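Local coordinates for lipoprotein (PDB 7ADK) that is a mycoplasma lipoprotein of the DUF31 family, probably a peptidase of clan PA, whose substrate is not established here, at residues Lys238-Pro243 with Asn798-Tyr803; Lys255-Ala260 with Arg611-Asp616; Gly259-Lys264 with Ser668-Tyr673. All coordinates share one frame; numbering follows the deposited sequence.

Contact 1 of 3, residues Lys238-Pro243 with Asn798-Tyr803; sequences KGFTLP and NLFGDY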
# COMPACT_ATOMS: atom_id res chain seq x y z
N LYS B 238 1.61 -10.31 54.40
CA LYS B 238 0.63 -9.36 53.87
C LYS B 238 1.33 -8.27 53.05
O LYS B 238 2.39 -7.79 53.44
CB LYS B 238 -0.11 -8.76 55.09
CG LYS B 238 -1.25 -7.78 54.84
CD LYS B 238 -1.76 -7.23 56.19
CE LYS B 238 -2.97 -6.31 56.07
NZ LYS B 238 -4.22 -7.03 55.88
N GLY B 239 0.66 -7.83 51.97
CA GLY B 239 1.05 -6.73 51.08
C GLY B 239 1.35 -7.12 49.63
O GLY B 239 1.56 -8.30 49.32
N PHE B 240 1.42 -6.13 48.74
CA PHE B 240 1.82 -6.21 47.34
C PHE B 240 2.97 -5.29 46.98
O PHE B 240 3.01 -4.14 47.41
CB PHE B 240 0.66 -5.79 46.43
CG PHE B 240 -0.44 -6.77 46.10
CD1 PHE B 240 -0.23 -8.15 46.19
CD2 PHE B 240 -1.61 -6.27 45.52
CE1 PHE B 240 -1.18 -9.02 45.65
CE2 PHE B 240 -2.56 -7.14 44.98
CZ PHE B 240 -2.32 -8.52 45.02
N THR B 241 3.85 -5.72 46.08
CA THR B 241 4.87 -4.86 45.46
C THR B 241 4.53 -4.64 43.99
O THR B 241 4.54 -5.58 43.20
CB THR B 241 6.26 -5.48 45.60
OG1 THR B 241 6.58 -5.67 46.96
CG2 THR B 241 7.35 -4.59 45.02
N LEU B 242 4.29 -3.39 43.59
CA LEU B 242 4.07 -2.95 42.21
C LEU B 242 5.38 -2.33 41.67
O LEU B 242 5.89 -1.41 42.30
CB LEU B 242 2.90 -1.96 42.22
CG LEU B 242 2.62 -1.32 40.85
CD1 LEU B 242 1.12 -1.28 40.60
CD2 LEU B 242 3.14 0.11 40.79
N PRO B 243 5.97 -2.84 40.58
CA PRO B 243 7.30 -2.44 40.12
C PRO B 243 7.31 -1.32 39.06
O PRO B 243 6.35 -1.15 38.32
CB PRO B 243 7.88 -3.72 39.52
CG PRO B 243 6.65 -4.33 38.89
CD PRO B 243 5.53 -4.02 39.87
N ASN B 798 -5.99 -17.15 48.54
CA ASN B 798 -5.06 -16.31 49.31
C ASN B 798 -3.60 -16.24 48.82
O ASN B 798 -2.75 -15.70 49.54
CB ASN B 798 -5.21 -16.58 50.82
CG ASN B 798 -6.62 -16.35 51.34
OD1 ASN B 798 -7.34 -17.27 51.65
ND2 ASN B 798 -7.06 -15.13 51.41
N LEU B 799 -3.26 -16.71 47.62
CA LEU B 799 -1.91 -16.62 47.06
C LEU B 799 -1.40 -15.17 46.99
O LEU B 799 -0.25 -14.87 47.32
CB LEU B 799 -1.95 -17.24 45.65
CG LEU B 799 -0.60 -17.33 44.93
CD1 LEU B 799 0.26 -18.42 45.53
CD2 LEU B 799 -0.82 -17.66 43.47
N PHE B 800 -2.30 -14.28 46.59
CA PHE B 800 -2.13 -12.84 46.49
C PHE B 800 -2.75 -12.11 47.71
O PHE B 800 -3.24 -10.99 47.60
CB PHE B 800 -2.70 -12.38 45.14
CG PHE B 800 -1.94 -12.84 43.90
CD1 PHE B 800 -2.51 -13.78 43.03
CD2 PHE B 800 -0.65 -12.34 43.63
CE1 PHE B 800 -1.80 -14.23 41.90
CE2 PHE B 800 0.06 -12.79 42.51
CZ PHE B 800 -0.51 -13.75 41.65
N GLY B 801 -2.80 -12.75 48.88
CA GLY B 801 -3.33 -12.15 50.11
C GLY B 801 -4.84 -12.00 50.08
O GLY B 801 -5.55 -12.98 49.89
N ASP B 802 -5.35 -10.79 50.26
CA ASP B 802 -6.79 -10.47 50.17
C ASP B 802 -7.27 -10.21 48.72
O ASP B 802 -8.45 -9.93 48.49
CB ASP B 802 -7.10 -9.29 51.10
CG ASP B 802 -8.60 -9.08 51.38
OD1 ASP B 802 -9.35 -10.08 51.48
OD2 ASP B 802 -9.02 -7.92 51.55
N TYR B 803 -6.39 -10.29 47.73
CA TYR B 803 -6.68 -9.98 46.32
C TYR B 803 -7.48 -11.06 45.58
O TYR B 803 -7.28 -12.26 45.76
CB TYR B 803 -5.38 -9.70 45.58
CG TYR B 803 -5.57 -9.32 44.13
CD1 TYR B 803 -6.07 -8.05 43.80
CD2 TYR B 803 -5.30 -10.27 43.11
CE1 TYR B 803 -6.34 -7.74 42.46
CE2 TYR B 803 -5.56 -9.94 41.77
CZ TYR B 803 -6.11 -8.68 41.45
OH TYR B 803 -6.42 -8.38 40.17

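Contact 2 of 3, residues Lys255-Ala260 with Arg611-Asp616; sequences KIYEGA and RPLDFD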
# COMPACT_ATOMS: atom_id res chain seq x y z
N LYS B 255 2.85 -19.48 17.99
CA LYS B 255 1.47 -19.14 17.56
C LYS B 255 1.29 -19.05 16.03
O LYS B 255 0.30 -18.51 15.55
CB LYS B 255 0.96 -17.90 18.30
CG LYS B 255 1.67 -16.62 17.86
CD LYS B 255 1.08 -15.41 18.57
CE LYS B 255 1.86 -14.11 18.30
NZ LYS B 255 3.11 -14.03 19.11
N ILE B 256 2.27 -19.51 15.27
CA ILE B 256 2.50 -19.13 13.88
C ILE B 256 2.53 -20.38 12.99
O ILE B 256 1.56 -20.65 12.28
CB ILE B 256 3.73 -18.19 13.75
CG1 ILE B 256 3.62 -17.00 14.74
CG2 ILE B 256 3.84 -17.67 12.31
CD1 ILE B 256 4.75 -15.98 14.73
N TYR B 257 3.62 -21.16 13.00
CA TYR B 257 3.84 -22.34 12.14
C TYR B 257 3.75 -22.08 10.62
O TYR B 257 3.84 -23.01 9.82
CB TYR B 257 2.93 -23.50 12.54
CG TYR B 257 2.85 -23.86 14.01
CD1 TYR B 257 3.93 -24.49 14.65
CD2 TYR B 257 1.64 -23.68 14.70
CE1 TYR B 257 3.80 -24.96 15.96
CE2 TYR B 257 1.50 -24.14 16.03
CZ TYR B 257 2.59 -24.78 16.66
OH TYR B 257 2.47 -25.19 17.94
N GLU B 258 3.59 -20.83 10.19
CA GLU B 258 3.39 -20.44 8.79
C GLU B 258 4.56 -20.80 7.88
O GLU B 258 4.37 -20.95 6.67
CB GLU B 258 3.09 -18.93 8.72
CG GLU B 258 1.75 -18.53 9.36
CD GLU B 258 0.55 -19.32 8.83
OE1 GLU B 258 0.56 -19.72 7.65
OE2 GLU B 258 -0.42 -19.54 9.59
N GLY B 259 5.76 -20.97 8.45
CA GLY B 259 6.91 -21.59 7.79
C GLY B 259 7.66 -20.70 6.79
O GLY B 259 8.38 -21.22 5.95
N ALA B 260 7.48 -19.38 6.86
CA ALA B 260 8.22 -18.44 6.03
C ALA B 260 8.38 -17.06 6.71
O ALA B 260 9.46 -16.74 7.20
CB ALA B 260 7.57 -18.36 4.64
N ARG B 611 -8.18 -24.02 20.34
CA ARG B 611 -7.84 -24.61 19.03
C ARG B 611 -6.90 -25.83 19.12
O ARG B 611 -5.99 -25.82 19.94
CB ARG B 611 -7.24 -23.52 18.11
CG ARG B 611 -5.80 -23.11 18.45
CD ARG B 611 -5.31 -21.98 17.57
NE ARG B 611 -3.91 -21.62 17.83
CZ ARG B 611 -2.85 -22.04 17.16
NH1 ARG B 611 -1.68 -21.59 17.46
NH2 ARG B 611 -2.94 -22.89 16.19
N PRO B 612 -7.01 -26.82 18.22
CA PRO B 612 -5.93 -27.77 17.99
C PRO B 612 -4.76 -27.06 17.28
O PRO B 612 -4.97 -26.16 16.48
CB PRO B 612 -6.55 -28.85 17.12
CG PRO B 612 -7.59 -28.12 16.30
CD PRO B 612 -8.06 -27.01 17.23
N LEU B 613 -3.51 -27.45 17.54
CA LEU B 613 -2.34 -26.86 16.85
C LEU B 613 -2.33 -27.22 15.37
O LEU B 613 -1.95 -26.41 14.52
CB LEU B 613 -1.03 -27.33 17.47
CG LEU B 613 -0.87 -27.12 18.98
CD1 LEU B 613 0.42 -27.76 19.45
CD2 LEU B 613 -0.88 -25.65 19.38
N ASP B 614 -2.76 -28.44 15.06
CA ASP B 614 -2.92 -29.02 13.74
C ASP B 614 -4.08 -30.03 13.72
O ASP B 614 -4.50 -30.56 14.75
CB ASP B 614 -1.63 -29.69 13.27
CG ASP B 614 -1.02 -30.71 14.24
OD1 ASP B 614 -1.65 -31.14 15.24
OD2 ASP B 614 0.14 -31.07 14.00
N PHE B 615 -4.60 -30.32 12.54
CA PHE B 615 -5.68 -31.28 12.33
C PHE B 615 -5.54 -31.90 10.94
O PHE B 615 -4.81 -31.36 10.11
CB PHE B 615 -7.05 -30.61 12.54
CG PHE B 615 -7.57 -29.76 11.41
CD1 PHE B 615 -6.89 -28.60 10.99
CD2 PHE B 615 -8.79 -30.09 10.79
CE1 PHE B 615 -7.39 -27.82 9.95
CE2 PHE B 615 -9.30 -29.29 9.76
CZ PHE B 615 -8.60 -28.17 9.33
N ASP B 616 -6.20 -33.02 10.68
CA ASP B 616 -6.30 -33.58 9.34
C ASP B 616 -7.48 -32.95 8.58
O ASP B 616 -8.64 -33.25 8.89
CB ASP B 616 -6.43 -35.10 9.46
CG ASP B 616 -6.34 -35.82 8.12
OD1 ASP B 616 -6.41 -35.16 7.05
OD2 ASP B 616 -6.24 -37.06 8.13

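Contact 3 of 3, residues Gly259-Lys264 with Ser668-Tyr673; sequences GAEIGK and SEYKFY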
# COMPACT_ATOMS: atom_id res chain seq x y z
N GLY B 259 5.76 -20.97 8.45
CA GLY B 259 6.91 -21.59 7.79
C GLY B 259 7.66 -20.70 6.79
O GLY B 259 8.38 -21.22 5.95
N ALA B 260 7.48 -19.38 6.86
CA ALA B 260 8.22 -18.44 6.03
C ALA B 260 8.38 -17.06 6.71
O ALA B 260 9.46 -16.74 7.20
CB ALA B 260 7.57 -18.36 4.64
N GLU B 261 7.34 -16.22 6.72
CA GLU B 261 7.46 -14.78 7.01
C GLU B 261 6.89 -14.38 8.38
O GLU B 261 5.96 -13.60 8.49
CB GLU B 261 6.92 -13.94 5.83
CG GLU B 261 7.70 -14.21 4.53
CD GLU B 261 7.49 -13.10 3.49
OE1 GLU B 261 8.44 -12.35 3.19
OE2 GLU B 261 6.36 -12.92 2.98
N ILE B 262 7.49 -14.92 9.45
CA ILE B 262 7.10 -14.71 10.87
C ILE B 262 6.97 -13.22 11.25
O ILE B 262 6.04 -12.85 11.97
CB ILE B 262 8.12 -15.49 11.75
CG1 ILE B 262 7.78 -16.99 11.76
CG2 ILE B 262 8.19 -14.97 13.19
CD1 ILE B 262 8.97 -17.90 12.11
N GLY B 263 7.80 -12.33 10.72
CA GLY B 263 7.69 -10.87 10.88
C GLY B 263 6.40 -10.24 10.34
O GLY B 263 6.15 -9.06 10.56
N LYS B 264 5.57 -11.00 9.63
CA LYS B 264 4.22 -10.64 9.18
C LYS B 264 3.14 -11.38 9.98
O LYS B 264 2.01 -11.51 9.53
CB LYS B 264 4.10 -10.87 7.67
CG LYS B 264 5.17 -10.15 6.86
CD LYS B 264 5.04 -10.43 5.36
CE LYS B 264 6.22 -9.81 4.60
NZ LYS B 264 6.16 -10.13 3.16
N SER B 668 -6.14 -12.12 10.54
CA SER B 668 -6.02 -13.18 9.53
C SER B 668 -4.60 -13.35 9.00
O SER B 668 -3.77 -12.45 9.09
CB SER B 668 -6.92 -12.89 8.33
OG SER B 668 -8.22 -13.32 8.64
N GLU B 669 -4.39 -14.51 8.37
CA GLU B 669 -3.18 -14.88 7.64
C GLU B 669 -2.74 -13.79 6.65
O GLU B 669 -3.50 -13.38 5.78
CB GLU B 669 -3.41 -16.17 6.83
CG GLU B 669 -4.01 -17.36 7.56
CD GLU B 669 -4.16 -18.61 6.66
OE1 GLU B 669 -3.63 -18.68 5.55
OE2 GLU B 669 -4.84 -19.56 7.10
N TYR B 670 -1.46 -13.40 6.68
CA TYR B 670 -0.88 -12.49 5.70
C TYR B 670 -0.95 -13.02 4.25
O TYR B 670 -0.77 -12.26 3.30
CB TYR B 670 0.57 -12.19 6.12
CG TYR B 670 1.55 -13.34 6.05
CD1 TYR B 670 2.08 -13.72 4.80
CD2 TYR B 670 1.97 -14.01 7.21
CE1 TYR B 670 2.99 -14.78 4.71
CE2 TYR B 670 2.89 -15.06 7.13
CZ TYR B 670 3.40 -15.45 5.88
OH TYR B 670 4.28 -16.48 5.78
N LYS B 671 -1.24 -14.31 4.08
CA LYS B 671 -1.35 -15.02 2.80
C LYS B 671 -2.59 -14.66 1.99
O LYS B 671 -2.61 -14.93 0.80
CB LYS B 671 -1.29 -16.53 3.07
CG LYS B 671 0.09 -16.94 3.59
CD LYS B 671 0.17 -18.41 3.99
CE LYS B 671 1.58 -18.73 4.49
NZ LYS B 671 1.65 -20.05 5.15
N PHE B 672 -3.60 -14.03 2.58
CA PHE B 672 -4.85 -13.69 1.89
C PHE B 672 -4.80 -12.45 0.99
O PHE B 672 -5.74 -12.24 0.23
CB PHE B 672 -5.95 -13.51 2.95
CG PHE B 672 -6.43 -14.72 3.74
CD1 PHE B 672 -6.14 -16.03 3.34
CD2 PHE B 672 -7.22 -14.50 4.88
CE1 PHE B 672 -6.61 -17.12 4.10
CE2 PHE B 672 -7.68 -15.59 5.65
CZ PHE B 672 -7.37 -16.89 5.26
N TYR B 673 -3.74 -11.63 1.03
CA TYR B 673 -3.81 -10.20 0.69
C TYR B 673 -4.47 -9.80 -0.64
O TYR B 673 -5.44 -9.04 -0.64
CB TYR B 673 -2.42 -9.56 0.82
CG TYR B 673 -2.44 -8.05 0.60
CD1 TYR B 673 -3.29 -7.26 1.39
CD2 TYR B 673 -1.67 -7.44 -0.40
CE1 TYR B 673 -3.40 -5.89 1.16
CE2 TYR B 673 -1.78 -6.05 -0.64
CZ TYR B 673 -2.65 -5.27 0.15
OH TYR B 673 -2.74 -3.93 -0.01

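Contact 1 of 3, residues Lys238-Pro243 with Asn798-Tyr803
Phe240 carries the CE1-CZ-CE2 end of its ring across to Phe800 and Tyr803, its CG standing anti to the carbonyl carbon (chi1 -81°), beside the backbone N. In Tyr803 CG stands instead anti to the backbone N (chi1 -178°), which brings CB and the base of the phenol (CG) across the end of the Phe240 ring. Phe240 CZ lies 3.3 Å from Tyr803 CB, which is oblique to the Phe240 ring, and Phe240 CE2 lies 3.8 Å from Tyr803 CD1, at its edge and in plane. The two rings meet obliquely, planes at 57° and centroids 5.4 Å apart. On the CE1 corner, Phe240 CE1 is 3.7 Å from Phe800 CB, again at the edge and in plane, and 3.5 Å from Phe800 O, which comes in obliquely. Both partner side chains cross Phe240 at about a right angle.

Two overlapping beta turns place these groups. A type I turn runs from Asn798 to Gly801, and its Gly801 N to Asn798 O bond is backed by Asn798 ND2, which reaches Gly801 O at 3.0 Å from above the carbonyl plane. A type II' turn follows from Phe800 to Tyr803, with Gly801 at the second position where positive phi suits glycine. Its closing bond, Tyr803 N to Phe800 O at 3.2 Å, engages the same carbonyl that Phe240 CE1 approaches.

The Tyr803 hydroxyl finds its polar partner in Asp714, and Gln527 hydrogen-bonds the backbone O of Phe240. Ile717 touches all three side chains, so this buried aromatic group packs against helices 715-719 and 220-226 and strand 737-747 of the mixed sheet, with Phe800 and Tyr803 supplied by the loop that joins strands 783-792 and 807-809.

Contact 2 of 3, residues Lys255-Ala260 with Arg611-Asp616
The van der Waals part of this contact pairs Tyr257 with Leu613. The phenol end of Tyr257 meets the branched end of the leucine, with Tyr257 OH 3.6 Å from Leu613 CD1 and 3.7 Å from Leu613 CD2, so the oxygen sits against both methyl groups. Lower on the ring, Tyr257 CE2 comes within 4.3 Å of Leu613 CB. The two side chains cross obliquely, and CB of Tyr257 points toward the opposing segment.

Both segments are irregular: 255-260 belongs to the long connection that follows helix 220-226 and leads to strand 289-293. Residues 611-616 belong to the loop between helices 603-606 and 651-655, within the peptidase family region. The contact therefore joins two loops mainly through side chains, with Arg611 reaching the backbone of Lys255, and without any strand pairing. Helix 165-173 adds Tyr168 and Tyr171 against Leu613.

The cationic part is looser. Arg611 leaves its backbone with chi1 at 74°, then runs extended to NE and carries NH1 to 4.0 Å from Lys255 CA. Tyr257 CE2 lies at the edge of the guanidinium, near its plane, 4.3 Å from Arg611 NH1, which is oblique to the tyrosine ring, with no cation-pi stacking. The Lys255 amine turns from Arg611 to bond Ala781 O, while the Lys255 carbonyl is bonded by Arg750. A basic side chain of another protein chain also packs on Tyr257.

Contact 3 of 3, residues Gly259-Lys264 with Ser668-Tyr673
The Tyr670 ring lies against Lys264: Lys264 CB sits over a face of the ring, 4.2 Å from its centroid and 29° off the normal, an off-centre CH-pi contact. Nearer the backbone, Lys264 O approaches Tyr670 CD2 obliquely at 3.4 Å. At the far end of the phenol, Tyr670 OH accepts a hydrogen bond from Glu261 N at 3.2 Å with an N-H...O angle of 154°, and the methyl of Ala260 lies 4.0 Å from the same oxygen. Glu261 CB also touches this end of the ring.

Tyr670 thus reaches from residues 670-673, helical in phi/psi but without the regular helix bonds, into a tight turn that passes through the short 3-10 segment 262-263, a loop-to-loop join at the surface. The turn is closed by Lys264 N to Glu261 O. Its side chains add a salt bridge: extended beyond CG, Lys264 brings NZ to 2.8 Å from Glu261 OE2, which is met from above the carboxylate plane. CB of Tyr670 points toward the other segment, and chi1 67° carries the ring on so that its hydroxyl arrives at Glu261 N. Tyr645 touches its side chain from a neighbouring loop of the same chain.

All three contacts start in the connection between helix 220-226 and strand 289-293, in the order 238-243, 255-260, 259-264, and each reaches a far later part of the chain. Contacts 2 and 3 are nested in the loop closed by contact 1. Their centres lie 12 Å apart; they share Gly259 and Ala260, and the salt bridge Glu258 OE1 to Lys671 NZ, 2.7 Å, joins them. Contact 1 stands apart, its centre 38 Å from that of contact 2 and 41 Å from that of contact 3. The connection is thereby fastened at two separate places: beside the mixed sheet, and to loops of the peptidase region that border another protein chain.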